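Local coordinates for protein lysine/ornithine decarboxylase (Vibrio vulnificus, PDB 2PLJ) that decarboxylates lysine and ornithine as a beta/alpha-barrel basic amino acid decarboxylase, here holding a pyridoxal phosphate adduct of the product putrescine, at residues S355-D360 against N397-A402; D322-S327 against S361-A366. One frame throughout, in Å; residues are numbered along the deposited sequence.

Contact 1: residues S355-D360 against N397-A402. With P3T ((4-{[(4-aminobutyl)amino]methyl}-5-hydroxy-6-methylpyridin-3-yl)methyl dihydrogen phosphate), chain E.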
loop_
_atom_site.group_PDB
_atom_site.type_symbol
_atom_site.label_atom_id
_atom_site.label_comp_id
_atom_site.label_asym_id
_atom_site.label_seq_id
_atom_site.Cartn_x
_atom_site.Cartn_y
_atom_site.Cartn_z
ATOM N N SER A 355 -11.138 -9.768 8.893
ATOM C CA SER A 355 -11.217 -8.565 8.076
ATOM C C SER A 355 -10.287 -7.492 8.648
ATOM O O SER A 355 -10.081 -7.439 9.860
ATOM C CB SER A 355 -12.663 -8.010 8.137
ATOM O OG SER A 355 -12.686 -6.695 7.609
ATOM N N GLY A 356 -9.762 -6.608 7.800
ATOM C CA GLY A 356 -9.004 -5.464 8.298
ATOM C C GLY A 356 -9.930 -4.324 8.749
ATOM O O GLY A 356 -11.198 -4.448 8.695
ATOM N N PRO A 357 -9.331 -3.217 9.191
ATOM C CA PRO A 357 -10.121 -2.104 9.757
ATOM C C PRO A 357 -10.764 -1.157 8.741
ATOM O O PRO A 357 -11.697 -0.424 9.093
ATOM C CB PRO A 357 -9.085 -1.335 10.580
ATOM C CG PRO A 357 -7.805 -1.541 9.818
ATOM C CD PRO A 357 -7.874 -2.960 9.286
ATOM N N THR A 358 -10.281 -1.127 7.499
ATOM C CA THR A 358 -10.832 -0.153 6.547
ATOM C C THR A 358 -12.210 -0.483 6.007
ATOM O O THR A 358 -12.684 -1.612 6.132
ATOM C CB THR A 358 -9.910 0.097 5.336
ATOM O OG1 THR A 358 -9.955 -1.030 4.456
ATOM C CG2 THR A 358 -8.498 0.414 5.793
ATOM N N CYS A 359 -12.850 0.511 5.400
ATOM C CA CYS A 359 -14.231 0.314 4.894
ATOM C C CYS A 359 -14.316 -0.465 3.577
ATOM O O CYS A 359 -15.409 -0.710 3.027
ATOM C CB CYS A 359 -15.021 1.621 4.786
ATOM S SG CYS A 359 -15.699 2.147 6.415
ATOM N N ASP A 360 -13.171 -0.920 3.116
ATOM C CA ASP A 360 -13.046 -1.572 1.852
ATOM C C ASP A 360 -13.332 -3.063 1.968
ATOM O O ASP A 360 -12.752 -3.757 2.795
ATOM C CB ASP A 360 -11.618 -1.364 1.372
ATOM C CG ASP A 360 -11.484 -1.526 -0.098
ATOM O OD1 ASP A 360 -12.231 -2.349 -0.686
ATOM O OD2 ASP A 360 -10.638 -0.799 -0.662
ATOM N N ASN A 397 -7.744 5.634 4.816
ATOM C CA ASN A 397 -8.766 5.932 5.837
ATOM C C ASN A 397 -8.183 6.689 7.041
ATOM O O ASN A 397 -8.911 6.966 7.993
ATOM C CB ASN A 397 -9.403 4.641 6.367
ATOM C CG ASN A 397 -10.820 4.424 5.912
ATOM O OD1 ASN A 397 -11.231 3.285 5.735
ATOM N ND2 ASN A 397 -11.616 5.506 5.820
ATOM N N PHE A 398 -6.884 7.010 7.018
ATOM C CA PHE A 398 -6.174 7.519 8.204
ATOM C C PHE A 398 -6.186 6.558 9.418
ATOM O O PHE A 398 -5.996 6.989 10.561
ATOM C CB PHE A 398 -6.683 8.915 8.636
ATOM C CG PHE A 398 -6.441 10.011 7.630
ATOM C CD1 PHE A 398 -5.421 9.901 6.681
ATOM C CD2 PHE A 398 -7.221 11.180 7.655
ATOM C CE1 PHE A 398 -5.175 10.941 5.755
ATOM C CE2 PHE A 398 -6.979 12.214 6.735
ATOM C CZ PHE A 398 -5.948 12.096 5.797
ATOM N N PHE A 399 -6.385 5.259 9.200
ATOM C CA PHE A 399 -6.191 4.352 10.332
ATOM C C PHE A 399 -4.728 4.391 10.758
ATOM O O PHE A 399 -3.843 4.445 9.899
ATOM C CB PHE A 399 -6.597 2.907 10.011
ATOM C CG PHE A 399 -8.022 2.627 10.304
ATOM C CD1 PHE A 399 -8.442 2.445 11.625
ATOM C CD2 PHE A 399 -8.970 2.618 9.283
ATOM C CE1 PHE A 399 -9.785 2.222 11.926
ATOM C CE2 PHE A 399 -10.329 2.398 9.566
ATOM C CZ PHE A 399 -10.732 2.199 10.897
ATOM N N LYS A 400 -4.483 4.379 12.069
ATOM C CA LYS A 400 -3.106 4.415 12.614
ATOM C C LYS A 400 -2.356 3.145 12.208
ATOM O O LYS A 400 -2.943 2.045 12.179
ATOM C CB LYS A 400 -3.165 4.606 14.144
ATOM C CG LYS A 400 -1.883 4.315 14.937
ATOM C CD LYS A 400 -1.934 2.890 15.583
ATOM C CE LYS A 400 -0.819 2.639 16.605
ATOM N NZ LYS A 400 -0.658 1.160 16.864
ATOM N N ARG A 401 -1.089 3.301 11.821
ATOM C CA ARG A 401 -0.269 2.161 11.464
ATOM C C ARG A 401 0.094 1.432 12.762
ATOM O O ARG A 401 0.245 2.045 13.813
ATOM C CB ARG A 401 1.021 2.612 10.758
ATOM C CG ARG A 401 0.786 3.251 9.380
ATOM C CD ARG A 401 2.072 3.432 8.673
ATOM N NE ARG A 401 1.969 4.337 7.530
ATOM C CZ ARG A 401 2.901 4.424 6.585
ATOM N NH1 ARG A 401 3.966 3.646 6.658
ATOM N NH2 ARG A 401 2.764 5.253 5.551
ATOM N N ALA A 402 0.276 0.121 12.673
ATOM C CA ALA A 402 0.865 -0.622 13.784
ATOM C C ALA A 402 2.180 0.018 14.231
ATOM O O ALA A 402 2.991 0.445 13.394
ATOM C CB ALA A 402 1.109 -2.057 13.371
HETATM O OAE P3T E . -18.491 7.236 -3.989
HETATM P PAU P3T E . -17.402 6.088 -3.731
HETATM O OAF P3T E . -15.977 6.809 -3.650
HETATM O OAC P3T E . -17.475 4.912 -4.714
HETATM O OAP P3T E . -17.641 5.430 -2.349
HETATM C CAM P3T E . -17.489 6.291 -1.118
HETATM C CAS P3T E . -17.993 5.480 0.080
HETATM C CAH P3T E . -19.169 5.964 0.678
HETATM N NAO P3T E . -19.699 5.328 1.712
HETATM C CAQ P3T E . -19.182 4.215 2.256
HETATM C CAA P3T E . -19.857 3.513 3.461
HETATM C CAR P3T E . -17.999 3.682 1.699
HETATM O OAD P3T E . -17.470 2.573 2.221
HETATM C CAT P3T E . -17.399 4.312 0.582
HETATM C CAG P3T E . -16.182 3.775 0.059
HETATM N NAN P3T E . -15.900 2.476 0.216
HETATM C CAL P3T E . -14.658 1.757 -0.236
HETATM C CAK P3T E . -14.159 2.166 -1.622
HETATM C CAJ P3T E . -12.826 1.431 -1.921
HETATM C CAI P3T E . -12.343 1.714 -3.362
HETATM N NAB P3T E . -11.143 0.905 -3.682
#
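The Gly-Pro-Thr-Cys-Asp loop that this subunit lends to the ligand pocket of its partner meets a second loop here, with Pro357, Thr358 and Cys359 packed on Asn397 and Phe399. Pro357 points CB at one face of the aromatic ring: this atom sits 3.8 Å from the centroid of the Phe399 ring and 7° off the ring normal, a nearly ideal CH-pi contact over the centre of the face. The carbonyl of the same proline presses against the far end of the ring, Pro357 O lying 3.2 Å from Phe399 CE2. Nearer the root of the ring, Thr358 CG2 comes within 4.2 Å of Phe399 CD2, slantwise. With chi1 at 74°, Thr358 puts OG1 between its backbone N and carbonyl carbon, where it is hydrogen-bonded to Asp363, while the methyl is left beside the backbone N, facing Asn397 and Phe399. The polar link across the contact comes from Asn397. Its OD1 accepts the amide of Cys359, N to OD1 3.2 Å, in a fairly straight bond whose donor lies nearly along the C=O axis. That same OD1 touches Thr358 CB at 3.5 Å, while Asn397 ND2 makes a weak hydrogen bond to Glu111 of the second subunit. Held this way, the loop offers its last two side chains to the ligand: Cys359 CB lies 3.7 Å from P3T OAD, and Asp360 OD2 is 3.4 Å from P3T CAJ in the putrescine arm. Lys186 NZ of the second subunit hydrogen-bonds the carbonyl oxygens of Thr358 and Asp360, so the loop is gripped from both chains. In the fold, 355-360 runs on from strand 349-355, while the loop 397-402 leads into strand 403-407 of the same mixed sheet.

Contact 2: residues D322-S327 against S361-A366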
loop_
_atom_site.group_PDB
_atom_site.type_symbol
_atom_site.label_atom_id
_atom_site.label_comp_id
_atom_site.label_asym_id
_atom_site.label_seq_id
_atom_site.Cartn_x
_atom_site.Cartn_y
_atom_site.Cartn_z
ATOM N N ASP A 322 -5.822 -4.039 12.174
ATOM C CA ASP A 322 -4.723 -4.064 11.180
ATOM C C ASP A 322 -5.215 -4.908 10.000
ATOM O O ASP A 322 -6.086 -5.781 10.154
ATOM C CB ASP A 322 -3.465 -4.680 11.805
ATOM C CG ASP A 322 -2.147 -4.177 11.140
ATOM O OD1 ASP A 322 -2.195 -3.439 10.102
ATOM O OD2 ASP A 322 -1.084 -4.473 11.712
ATOM N N GLY A 323 -4.706 -4.623 8.803
ATOM C CA GLY A 323 -5.139 -5.376 7.634
ATOM C C GLY A 323 -4.324 -5.058 6.389
ATOM O O GLY A 323 -3.159 -4.686 6.501
ATOM N N ILE A 324 -4.948 -5.236 5.224
ATOM C CA ILE A 324 -4.216 -5.208 3.940
ATOM C C ILE A 324 -3.722 -3.834 3.553
ATOM O O ILE A 324 -2.847 -3.714 2.685
ATOM C CB ILE A 324 -5.029 -5.807 2.753
ATOM C CG1 ILE A 324 -6.003 -4.747 2.201
ATOM C CG2 ILE A 324 -5.629 -7.184 3.150
ATOM C CD1 ILE A 324 -6.668 -5.128 0.877
ATOM N N TYR A 325 -4.257 -2.786 4.197
ATOM C CA TYR A 325 -3.724 -1.423 3.978
ATOM C C TYR A 325 -2.636 -1.067 4.988
ATOM O O TYR A 325 -2.069 0.046 4.960
ATOM C CB TYR A 325 -4.862 -0.419 4.050
ATOM C CG TYR A 325 -5.735 -0.449 2.802
ATOM C CD1 TYR A 325 -5.305 0.176 1.603
ATOM C CD2 TYR A 325 -6.975 -1.106 2.803
ATOM C CE1 TYR A 325 -6.084 0.157 0.454
ATOM C CE2 TYR A 325 -7.764 -1.097 1.665
ATOM C CZ TYR A 325 -7.321 -0.447 0.501
ATOM O OH TYR A 325 -8.126 -0.464 -0.619
ATOM N N GLY A 326 -2.356 -2.037 5.857
ATOM C CA GLY A 326 -1.386 -1.887 6.940
ATOM C C GLY A 326 -0.328 -2.985 6.904
ATOM O O GLY A 326 0.351 -3.179 5.886
ATOM N N SER A 327 -0.188 -3.724 8.015
ATOM C CA SER A 327 0.892 -4.715 8.126
ATOM C C SER A 327 0.704 -5.900 7.216
ATOM O O SER A 327 1.690 -6.565 6.840
ATOM C CB SER A 327 1.055 -5.238 9.564
ATOM O OG SER A 327 1.169 -4.186 10.499
ATOM N N SER A 361 -14.233 -3.559 1.127
ATOM C CA SER A 361 -14.500 -5.002 1.099
ATOM C C SER A 361 -13.254 -5.838 0.713
ATOM O O SER A 361 -13.156 -7.010 1.067
ATOM C CB SER A 361 -15.711 -5.311 0.197
ATOM O OG SER A 361 -15.456 -4.835 -1.113
ATOM N N VAL A 362 -12.290 -5.228 0.020
ATOM C CA VAL A 362 -11.038 -5.904 -0.362
ATOM C C VAL A 362 -10.153 -6.150 0.882
ATOM O O VAL A 362 -9.272 -7.026 0.869
ATOM C CB VAL A 362 -10.196 -5.083 -1.416
ATOM C CG1 VAL A 362 -9.527 -3.845 -0.790
ATOM C CG2 VAL A 362 -9.100 -5.961 -2.028
ATOM N N ASP A 363 -10.393 -5.376 1.943
ATOM C CA ASP A 363 -9.544 -5.460 3.121
ATOM C C ASP A 363 -9.946 -6.670 3.981
ATOM O O ASP A 363 -10.625 -6.548 5.010
ATOM C CB ASP A 363 -9.605 -4.160 3.919
ATOM C CG ASP A 363 -8.615 -4.132 5.070
ATOM O OD1 ASP A 363 -7.865 -5.135 5.255
ATOM O OD2 ASP A 363 -8.578 -3.088 5.767
ATOM N N VAL A 364 -9.483 -7.835 3.546
ATOM C CA VAL A 364 -9.726 -9.114 4.229
ATOM C C VAL A 364 -8.396 -9.852 4.313
ATOM O O VAL A 364 -7.686 -9.969 3.290
ATOM C CB VAL A 364 -10.776 -9.928 3.471
ATOM C CG1 VAL A 364 -10.885 -11.365 4.019
ATOM C CG2 VAL A 364 -12.109 -9.179 3.539
ATOM N N ILE A 365 -8.055 -10.326 5.517
ATOM C CA ILE A 365 -6.769 -11.003 5.756
ATOM C C ILE A 365 -6.867 -12.518 5.595
ATOM O O ILE A 365 -5.923 -13.165 5.125
ATOM C CB ILE A 365 -6.278 -10.710 7.208
ATOM C CG1 ILE A 365 -6.064 -9.202 7.423
ATOM C CG2 ILE A 365 -5.088 -11.610 7.561
ATOM C CD1 ILE A 365 -6.203 -8.832 8.934
ATOM N N ALA A 366 -8.012 -13.093 5.987
ATOM C CA ALA A 366 -8.233 -14.534 5.868
ATOM C C ALA A 366 -9.699 -14.728 5.537
ATOM O O ALA A 366 -10.560 -14.418 6.361
ATOM C CB ALA A 366 -7.895 -15.244 7.143
#
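Ile324 and Asp363 run antiparallel alongside one another, the carboxylate reaching back to the isoleucine's own amide. Asp363 OD1 accepts Ile324 N at 2.9 Å, fairly straight at the hydrogen, but the donor stands above the carboxylate plane, 42° out of it. With CG anti to the backbone N (chi1 -173°), Asp363 also brings OD2, an oxygen otherwise taken up by Thr358, to the rim of Tyr325, in the plane of the ring and 3.9 Å from CD2, the two planes being almost perpendicular. Ile324 lies athwart Val362. Its CD1 lies 3.5 Å from Val362 CG1 and also against Val362 O, and the same valine methyl touches Tyr325 OH, a hydroxyl hydrogen-bonded to Asp360. At the other end, Ile365 CD1 rests against Asp322 O at 3.3 Å, a buried carbonyl with no polar partner in the model, and against Gly323 CA. Asp322 instead turns its carboxylate inward on its own segment, taking Ser327 N on OD1 and Ser327 OG on OD2. Phe333 of the second subunit stacks on Tyr325 and packs on Ile324 and Val362. The pairing is that of a type I beta turn, Gly323 to Gly326, whose second residue donates its amide to an aspartate at the centre of an inverse gamma turn, beside the ligand pocket at the dimer interface.

The two contacts share one continuous run of chain, since 355-360 passes directly into 361-366, and their centres lie about 8 Å apart. Two probable hydrogen bonds tie them: Asp360 OD2 to Tyr325 OH, short at 2.5 Å, and Thr358 OG1 to Asp363 OD2 at 2.8 Å. Pro357 CD also packs on Asp322 C at 3.4 Å. Contact 2 thus lies behind contact 1, and Tyr325 probably helps fix the carboxylate of Asp360 beside the putrescine arm of P3T. The second subunit supplies further ligand contacts: its Ser217, Tyr388 and Asp334 hydrogen-bond P3T, so both contacts help build a site shared between subunits.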